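Local coordinates for protein pectate lyase (Cellvibrio cellulosa, PDB 1GXM) that cleaves polygalacturonic acid by anti-beta-elimination, this chain being the family 10 catalytic module of a longer pectate lyase, at residues 175-180 against 199-204; 181-184 against 189-192. All blocks are in the same frame, centred on the assembly; numbering follows the deposited sequence.

How the interactions relate
Both contacts gather round the C-terminal end of helix 161-181 and the chain that follows it. Interaction 1 sets Y201 of the loop 199-204 against Y177 and K180 on the last turns of the helix; interaction 2 pairs the chain leaving the helix, 181-184, with the returning segment 189-192, and is nested inside the loop that interaction 1 closes. Their centres are 9 Å apart. The two meet directly where W192 NE1 lies 2.8 Å from I178 O, a probable hydrogen bond to the helix, and where P203 CD packs 3.7 Å from W183 CZ3. All four segments belong to the catalytic module.

Interaction 1: residues 175-180 against 199-204; sequences TDYILK and LDYQPK
Y177 and Y201 bring their rings together as an offset, nearly parallel pair, the planes 27° apart and the centroids 5.0 Å apart, slid so far that the rings barely overlap. The touching is done by neighbouring ring carbons: Y177 CD2 lies 3.4 Å from Y201 CE1, while Y177 CE2 approaches Y201 CD1. The two side chains run past each other in opposite directions. With CG anti to the backbone N (chi1 -176°), the Y177 ring reaches along the helix flank to the loop, and its hydroxyl goes on to hydrogen-bond G197 O. The aliphatic part of K180 adds to the apolar contact, CB resting 3.5 Å from Y201 CE1 and CD 3.5 Å from Y201 OH, at the hydroxyl end of the ring.

In this largely helical catalytic module, of the toroid-like alpha/alpha architecture known for family 10 lyases, the last turns of helix 161-181 receive an aromatic side chain from the loop between strands 195-196 and 214-215. Y201 sits there with positive phi (66°), just after D200, whose OD1 accepts from Q202 N in an Asx turn. K204 NZ bridges to D200 OD2, on the syn side of the carboxylate, and also bonds Q202 OE1, cross-linking D200 and Q202 on the loop itself.

No direct hydrogen bond joins the two segments; a water makes the polar link. Lying in the plane of the Y201 ring, it accepts from Y201 OH at 2.6 Å and donates to D176 OD2 at 2.8 Å. The same carboxylate is held from within the helix by K180, whose chain bends at its last torsion and carries NZ to 3.0 Å from D176 OD1, with a weaker bond to OD2. The lysine charge probably helps to keep D176 ionised and a good acceptor for the water.

Interaction 2: residues 181-184 against 189-192; sequences AQWK and LTVW
On one face of the W192 indole lies Q182, its CG 3.5 Å above the ring plane and offset toward the rim, with the carboxamide plane turned only 21° from the ring. At the edge of the same indole, in its plane, comes A181 CB. The W183 ring is met in plane at its edge by T190 OG1, 3.5 Å from CD1.

With CG anti to the backbone N and the chain extended beyond it, Q182 carries its amide across to the returning segment. NE2 gives T190 O a nearly straight hydrogen bond (2.8 Å, 174°), approaching from above the carbonyl plane while the acceptor stays in the amide plane; NE2 also bonds A238 O, so two carbonyls probably hold the rotation of this buried amide. L189 crosses Q182 at about a right angle and presses CG to 3.4 Å from Q182 CD.

The backbones add W183 N to V191 O at 2.8 Å. W183 O accepts twice, from T190 N and from T190 OG1; a chi1 of 59° sets that hydroxyl between the backbone N and carbonyl carbon of T190, turned toward W183 O. K184 and L189 form an antiparallel non-hydrogen-bonded pair at the open end of the short hairpin formed by strands 184-185 and 188-189.

W183 NE1 hydrogen-bonds L283 O, and W192 NE1 bonds I178 O of helix 161-181. W192 packs on V222, L223 and L226 of helix 219-226, while L189 touches A241 and T190 and V191 touch W245 of helix 233-246; L214 of strand 214-215 meets W183, T190 and V191.

Interaction 1: residues 175-180 against 199-204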
ATOM      1  N   THR A 175      -1.385 -11.573  -5.302  1.00  9.98           N
ATOM      2  CA  THR A 175      -0.457 -11.388  -6.398  1.00 10.01           C
ATOM      3  C   THR A 175      -1.157 -11.536  -7.729  1.00  9.66           C
ATOM      4  O   THR A 175      -0.938 -10.759  -8.647  1.00  9.85           O
ATOM      5  CB  THR A 175       0.683 -12.395  -6.283  1.00 10.68           C
ATOM      6  OG1 THR A 175       1.407 -12.158  -5.076  1.00 12.86           O
ATOM      7  CG2 THR A 175       1.696 -12.181  -7.381  1.00 11.49           C
ATOM      8  N   ASP A 176      -1.977 -12.573  -7.850  1.00  9.89           N
ATOM      9  CA  ASP A 176      -2.758 -12.796  -9.040  1.00 10.99           C
ATOM     10  C   ASP A 176      -3.602 -11.561  -9.342  1.00  9.72           C
ATOM     11  O   ASP A 176      -3.680 -11.118 -10.482  1.00 10.48           O
ATOM     12  CB  ASP A 176      -3.619 -14.042  -8.860  1.00 11.83           C
ATOM     13  CG  ASP A 176      -4.325 -14.434 -10.112  1.00 13.46           C
ATOM     14  OD1 ASP A 176      -3.652 -14.938 -11.036  1.00 17.16           O
ATOM     15  OD2 ASP A 176      -5.546 -14.251 -10.254  1.00 15.41           O
ATOM     16  N   TYR A 177      -4.277 -11.036  -8.311  1.00  9.60           N
ATOM     17  CA  TYR A 177      -5.065  -9.825  -8.482  1.00  9.41           C
ATOM     18  C   TYR A 177      -4.239  -8.675  -9.069  1.00  9.08           C
ATOM     19  O   TYR A 177      -4.629  -8.010 -10.019  1.00  8.93           O
ATOM     20  CB  TYR A 177      -5.717  -9.388  -7.149  1.00  9.25           C
ATOM     21  CG  TYR A 177      -6.587  -8.208  -7.388  1.00  8.79           C
ATOM     22  CD1 TYR A 177      -6.062  -6.919  -7.365  1.00  9.63           C
ATOM     23  CD2 TYR A 177      -7.910  -8.367  -7.746  1.00  9.41           C
ATOM     24  CE1 TYR A 177      -6.818  -5.862  -7.679  1.00 10.10           C
ATOM     25  CE2 TYR A 177      -8.684  -7.304  -8.060  1.00  9.28           C
ATOM     26  CZ  TYR A 177      -8.131  -6.031  -8.025  1.00  9.13           C
ATOM     27  OH  TYR A 177      -8.888  -4.943  -8.379  1.00  9.74           O
ATOM     28  N   ILE A 178      -3.103  -8.431  -8.446  1.00  8.75           N
ATOM     29  CA  ILE A 178      -2.227  -7.344  -8.845  1.00  8.81           C
ATOM     30  C   ILE A 178      -1.800  -7.492 -10.302  1.00  8.97           C
ATOM     31  O   ILE A 178      -1.831  -6.551 -11.064  1.00  8.82           O
ATOM     32  CB  ILE A 178      -1.030  -7.267  -7.897  1.00  8.35           C
ATOM     33  CG1 ILE A 178      -1.491  -6.687  -6.555  1.00  9.12           C
ATOM     34  CG2 ILE A 178       0.088  -6.441  -8.490  1.00  9.89           C
ATOM     35  CD1 ILE A 178      -0.512  -6.874  -5.474  1.00  9.07           C
ATOM     36  N   LEU A 179      -1.462  -8.704 -10.691  1.00  8.58           N
ATOM     37  CA  LEU A 179      -1.030  -8.946 -12.053  1.00  9.47           C
ATOM     38  C   LEU A 179      -2.168  -8.714 -13.045  1.00  9.85           C
ATOM     39  O   LEU A 179      -1.954  -8.133 -14.101  1.00 11.98           O
ATOM     40  CB  LEU A 179      -0.494 -10.358 -12.199  1.00  9.77           C
ATOM     41  CG  LEU A 179       0.798 -10.651 -11.458  1.00 10.37           C
ATOM     42  CD1 LEU A 179       1.107 -12.142 -11.510  1.00 11.85           C
ATOM     43  CD2 LEU A 179       1.967  -9.820 -11.980  1.00 12.48           C
ATOM     44  N   LYS A 180      -3.381  -9.145 -12.694  1.00 10.46           N
ATOM     45  CA  LYS A 180      -4.543  -8.941 -13.557  1.00 11.26           C
ATOM     46  C   LYS A 180      -4.965  -7.472 -13.615  1.00 11.05           C
ATOM     47  O   LYS A 180      -5.491  -7.000 -14.617  1.00 13.15           O
ATOM     48  CB  LYS A 180      -5.702  -9.807 -13.099  1.00 12.06           C
ATOM     49  CG  LYS A 180      -5.562 -11.231 -13.538  1.00 14.63           C
ATOM     50  CD  LYS A 180      -6.663 -12.073 -12.953  1.00 17.79           C
ATOM     51  CE  LYS A 180      -6.661 -13.463 -13.567  1.00 20.85           C
ATOM     52  NZ  LYS A 180      -5.371 -14.125 -13.346  1.00 23.53           N
ATOM     53  N   LEU A 199     -13.900  -7.065  -8.299  1.00 11.66           N
ATOM     54  CA  LEU A 199     -14.312  -8.142  -9.189  1.00 12.94           C
ATOM     55  C   LEU A 199     -13.976  -7.923 -10.636  1.00 12.38           C
ATOM     56  O   LEU A 199     -13.792  -8.884 -11.381  1.00 14.32           O
ATOM     57  CB  LEU A 199     -15.806  -8.405  -9.060  1.00 13.81           C
ATOM     58  CG  LEU A 199     -16.262  -8.760  -7.646  1.00 16.91           C
ATOM     59  CD1 LEU A 199     -17.733  -9.181  -7.691  1.00 18.91           C
ATOM     60  CD2 LEU A 199     -15.437  -9.848  -7.036  1.00 18.63           C
ATOM     61  N   ASP A 200     -13.942  -6.667 -11.060  1.00 11.06           N
ATOM     62  CA  ASP A 200     -13.775  -6.350 -12.476  1.00 11.70           C
ATOM     63  C   ASP A 200     -12.367  -5.892 -12.844  1.00 11.13           C
ATOM     64  O   ASP A 200     -12.064  -5.763 -14.011  1.00 11.88           O
ATOM     65  CB  ASP A 200     -14.848  -5.371 -12.976  1.00 11.66           C
ATOM     66  CG  ASP A 200     -14.723  -3.954 -12.435  1.00 11.49           C
ATOM     67  OD1 ASP A 200     -13.649  -3.538 -11.935  1.00 11.11           O
ATOM     68  OD2 ASP A 200     -15.696  -3.178 -12.523  1.00 12.99           O
ATOM     69  N   TYR A 201     -11.523  -5.691 -11.828  1.00 10.28           N
ATOM     70  CA  TYR A 201     -10.105  -5.291 -11.984  1.00 10.84           C
ATOM     71  C   TYR A 201      -9.899  -3.892 -12.569  1.00 10.78           C
ATOM     72  O   TYR A 201      -8.762  -3.478 -12.786  1.00 11.13           O
ATOM     73  CB  TYR A 201      -9.335  -6.297 -12.851  1.00 10.65           C
ATOM     74  CG  TYR A 201      -9.379  -7.702 -12.344  1.00 11.60           C
ATOM     75  CD1 TYR A 201      -8.464  -8.145 -11.405  1.00 11.79           C
ATOM     76  CD2 TYR A 201     -10.312  -8.605 -12.826  1.00 12.84           C
ATOM     77  CE1 TYR A 201      -8.494  -9.436 -10.941  1.00 12.35           C
ATOM     78  CE2 TYR A 201     -10.352  -9.905 -12.355  1.00 12.89           C
ATOM     79  CZ  TYR A 201      -9.444 -10.306 -11.419  1.00 12.20           C
ATOM     80  OH  TYR A 201      -9.470 -11.594 -10.962  1.00 14.58           O
ATOM     81  N   GLN A 202     -10.969  -3.171 -12.856  1.00 10.47           N
ATOM     82  CA  GLN A 202     -10.883  -1.895 -13.551  1.00 10.66           C
ATOM     83  C   GLN A 202     -10.469  -0.793 -12.589  1.00  9.87           C
ATOM     84  O   GLN A 202     -10.860  -0.809 -11.448  1.00  9.24           O
ATOM     85  CB  GLN A 202     -12.257  -1.482 -14.092  1.00 11.68           C
ATOM     86  CG  GLN A 202     -12.973  -2.330 -15.120  1.00 13.70           C
ATOM     87  CD  GLN A 202     -14.424  -1.796 -15.383  1.00 16.51           C
ATOM     88  OE1 GLN A 202     -14.820  -0.757 -14.842  1.00 19.41           O
ATOM     89  NE2 GLN A 202     -15.190  -2.519 -16.169  1.00 20.48           N
ATOM     90  N   PRO A 203      -9.762   0.214 -13.061  1.00  9.36           N
ATOM     91  CA  PRO A 203      -9.554   1.412 -12.252  1.00  9.13           C
ATOM     92  C   PRO A 203     -10.858   2.010 -11.811  1.00  8.57           C
ATOM     93  O   PRO A 203     -11.827   2.049 -12.549  1.00  9.83           O
ATOM     94  CB  PRO A 203      -8.838   2.356 -13.202  1.00  9.31           C
ATOM     95  CG  PRO A 203      -8.107   1.422 -14.115  1.00 10.07           C
ATOM     96  CD  PRO A 203      -9.070   0.292 -14.356  1.00  9.72           C
ATOM     97  N   LYS A 204     -10.863   2.500 -10.591  1.00  8.63           N
ATOM     98  CA  LYS A 204     -12.030   3.133  -9.996  1.00  8.39           C
ATOM     99  C   LYS A 204     -11.662   4.472  -9.383  1.00  8.20           C
ATOM    100  O   LYS A 204     -10.490   4.768  -9.136  1.00  8.96           O
ATOM    101  CB  LYS A 204     -12.612   2.266  -8.875  1.00  8.15           C
ATOM    102  CG  LYS A 204     -13.016   0.893  -9.318  1.00  8.55           C
ATOM    103  CD  LYS A 204     -14.184   0.869 -10.292  1.00  8.89           C
ATOM    104  CE  LYS A 204     -14.480  -0.535 -10.684  1.00  9.34           C
ATOM    105  NZ  LYS A 204     -15.602  -0.634 -11.690  1.00 11.57           N
TER
HETATM  106  O   HOH W   1      -7.356 -12.236  -9.507  1.00 13.96           O

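Interaction 2: residues 181-184 against 189-192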
ATOM      1  N   ALA A 181      -4.715  -6.739 -12.535  1.00  9.74           N
ATOM      2  CA  ALA A 181      -5.150  -5.353 -12.450  1.00  9.85           C
ATOM      3  C   ALA A 181      -4.197  -4.392 -13.131  1.00  9.18           C
ATOM      4  O   ALA A 181      -4.569  -3.269 -13.454  1.00 10.00           O
ATOM      5  CB  ALA A 181      -5.348  -4.953 -11.013  1.00  9.87           C
ATOM      6  N   GLN A 182      -2.953  -4.806 -13.306  1.00  8.68           N
ATOM      7  CA  GLN A 182      -1.936  -3.938 -13.851  1.00  9.11           C
ATOM      8  C   GLN A 182      -2.408  -3.415 -15.188  1.00  8.96           C
ATOM      9  O   GLN A 182      -2.842  -4.168 -16.053  1.00  9.75           O
ATOM     10  CB  GLN A 182      -0.608  -4.667 -13.964  1.00  9.19           C
ATOM     11  CG  GLN A 182       0.577  -3.745 -14.260  1.00  9.77           C
ATOM     12  CD  GLN A 182       1.904  -4.479 -14.179  1.00 10.67           C
ATOM     13  OE1 GLN A 182       1.934  -5.705 -14.038  1.00 12.06           O
ATOM     14  NE2 GLN A 182       2.995  -3.744 -14.250  1.00 10.15           N
ATOM     15  N   TRP A 183      -2.346  -2.110 -15.353  1.00  8.63           N
ATOM     16  CA  TRP A 183      -2.991  -1.450 -16.476  1.00  9.11           C
ATOM     17  C   TRP A 183      -2.190  -1.556 -17.753  1.00  9.80           C
ATOM     18  O   TRP A 183      -1.006  -1.266 -17.782  1.00 10.19           O
ATOM     19  CB  TRP A 183      -3.219   0.016 -16.143  1.00  8.64           C
ATOM     20  CG  TRP A 183      -3.876   0.766 -17.227  1.00  8.47           C
ATOM     21  CD1 TRP A 183      -3.293   1.674 -18.032  1.00  9.15           C
ATOM     22  CD2 TRP A 183      -5.245   0.686 -17.620  1.00  9.22           C
ATOM     23  NE1 TRP A 183      -4.207   2.175 -18.925  1.00  9.55           N
ATOM     24  CE2 TRP A 183      -5.426   1.600 -18.674  1.00  8.83           C
ATOM     25  CE3 TRP A 183      -6.356  -0.026 -17.149  1.00 10.10           C
ATOM     26  CZ2 TRP A 183      -6.654   1.793 -19.294  1.00 10.22           C
ATOM     27  CZ3 TRP A 183      -7.572   0.159 -17.776  1.00 10.31           C
ATOM     28  CH2 TRP A 183      -7.707   1.062 -18.837  1.00 10.94           C
ATOM     29  N   LYS A 184      -2.876  -1.962 -18.814  1.00 11.54           N
ATOM     30  CA  LYS A 184      -2.286  -2.042 -20.137  1.00 12.64           C
ATOM     31  C   LYS A 184      -2.724  -0.800 -20.864  1.00 12.27           C
ATOM     32  O   LYS A 184      -3.895  -0.595 -21.181  1.00 13.64           O
ATOM     33  CB  LYS A 184      -2.729  -3.297 -20.862  1.00 13.51           C
ATOM     34  CG  LYS A 184      -2.143  -4.557 -20.259  1.00 16.69           C
ATOM     35  CD  LYS A 184      -2.826  -5.881 -20.701  1.00 22.34           C
ATOM     36  CE  LYS A 184      -3.518  -5.857 -22.028  1.00 26.94           C
ATOM     37  NZ  LYS A 184      -4.479  -7.000 -22.158  1.00 30.15           N
ATOM     38  N   LEU A 189       2.197  -2.703 -20.633  1.00 14.53           N
ATOM     39  CA  LEU A 189       1.978  -2.873 -19.207  1.00 13.26           C
ATOM     40  C   LEU A 189       2.568  -1.691 -18.437  1.00 11.53           C
ATOM     41  O   LEU A 189       3.712  -1.313 -18.677  1.00 11.85           O
ATOM     42  CB  LEU A 189       2.646  -4.155 -18.738  1.00 14.57           C
ATOM     43  CG  LEU A 189       2.112  -4.870 -17.535  1.00 17.04           C
ATOM     44  CD1 LEU A 189       0.600  -5.180 -17.617  1.00 16.25           C
ATOM     45  CD2 LEU A 189       2.904  -6.187 -17.392  1.00 17.81           C
ATOM     46  N   THR A 190       1.800  -1.124 -17.503  1.00  9.54           N
ATOM     47  CA  THR A 190       2.231   0.050 -16.742  1.00  9.13           C
ATOM     48  C   THR A 190       2.128  -0.220 -15.258  1.00  8.75           C
ATOM     49  O   THR A 190       2.879  -1.006 -14.743  1.00  8.69           O
ATOM     50  CB  THR A 190       1.490   1.339 -17.178  1.00  9.20           C
ATOM     51  OG1 THR A 190       0.071   1.218 -17.017  1.00  9.22           O
ATOM     52  CG2 THR A 190       1.745   1.622 -18.674  1.00  9.01           C
ATOM     53  N   VAL A 191       1.201   0.437 -14.570  1.00  7.85           N
ATOM     54  CA  VAL A 191       1.104   0.352 -13.118  1.00  7.77           C
ATOM     55  C   VAL A 191      -0.367   0.230 -12.715  1.00  7.76           C
ATOM     56  O   VAL A 191      -1.139  -0.398 -13.433  1.00  8.59           O
ATOM     57  CB  VAL A 191       1.875   1.484 -12.410  1.00  8.63           C
ATOM     58  CG1 VAL A 191       3.355   1.339 -12.666  1.00  8.18           C
ATOM     59  CG2 VAL A 191       1.375   2.873 -12.807  1.00  9.11           C
ATOM     60  N   TRP A 192      -0.738   0.792 -11.570  1.00  7.08           N
ATOM     61  CA  TRP A 192      -2.044   0.580 -11.000  1.00  7.05           C
ATOM     62  C   TRP A 192      -2.652   1.901 -10.611  1.00  6.80           C
ATOM     63  O   TRP A 192      -1.966   2.869 -10.329  1.00  8.04           O
ATOM     64  CB  TRP A 192      -1.967  -0.301  -9.726  1.00  7.25           C
ATOM     65  CG  TRP A 192      -1.426  -1.649 -10.022  1.00  8.01           C
ATOM     66  CD1 TRP A 192      -2.141  -2.772 -10.279  1.00  8.16           C
ATOM     67  CD2 TRP A 192      -0.051  -2.003 -10.194  1.00  7.53           C
ATOM     68  NE1 TRP A 192      -1.302  -3.806 -10.576  1.00  9.11           N
ATOM     69  CE2 TRP A 192      -0.010  -3.369 -10.530  1.00  7.53           C
ATOM     70  CE3 TRP A 192       1.152  -1.311 -10.062  1.00  8.54           C
ATOM     71  CZ2 TRP A 192       1.182  -4.043 -10.768  1.00  9.14           C
ATOM     72  CZ3 TRP A 192       2.323  -1.964 -10.296  1.00  8.40           C
ATOM     73  CH2 TRP A 192       2.339  -3.316 -10.672  1.00  8.58           C
TER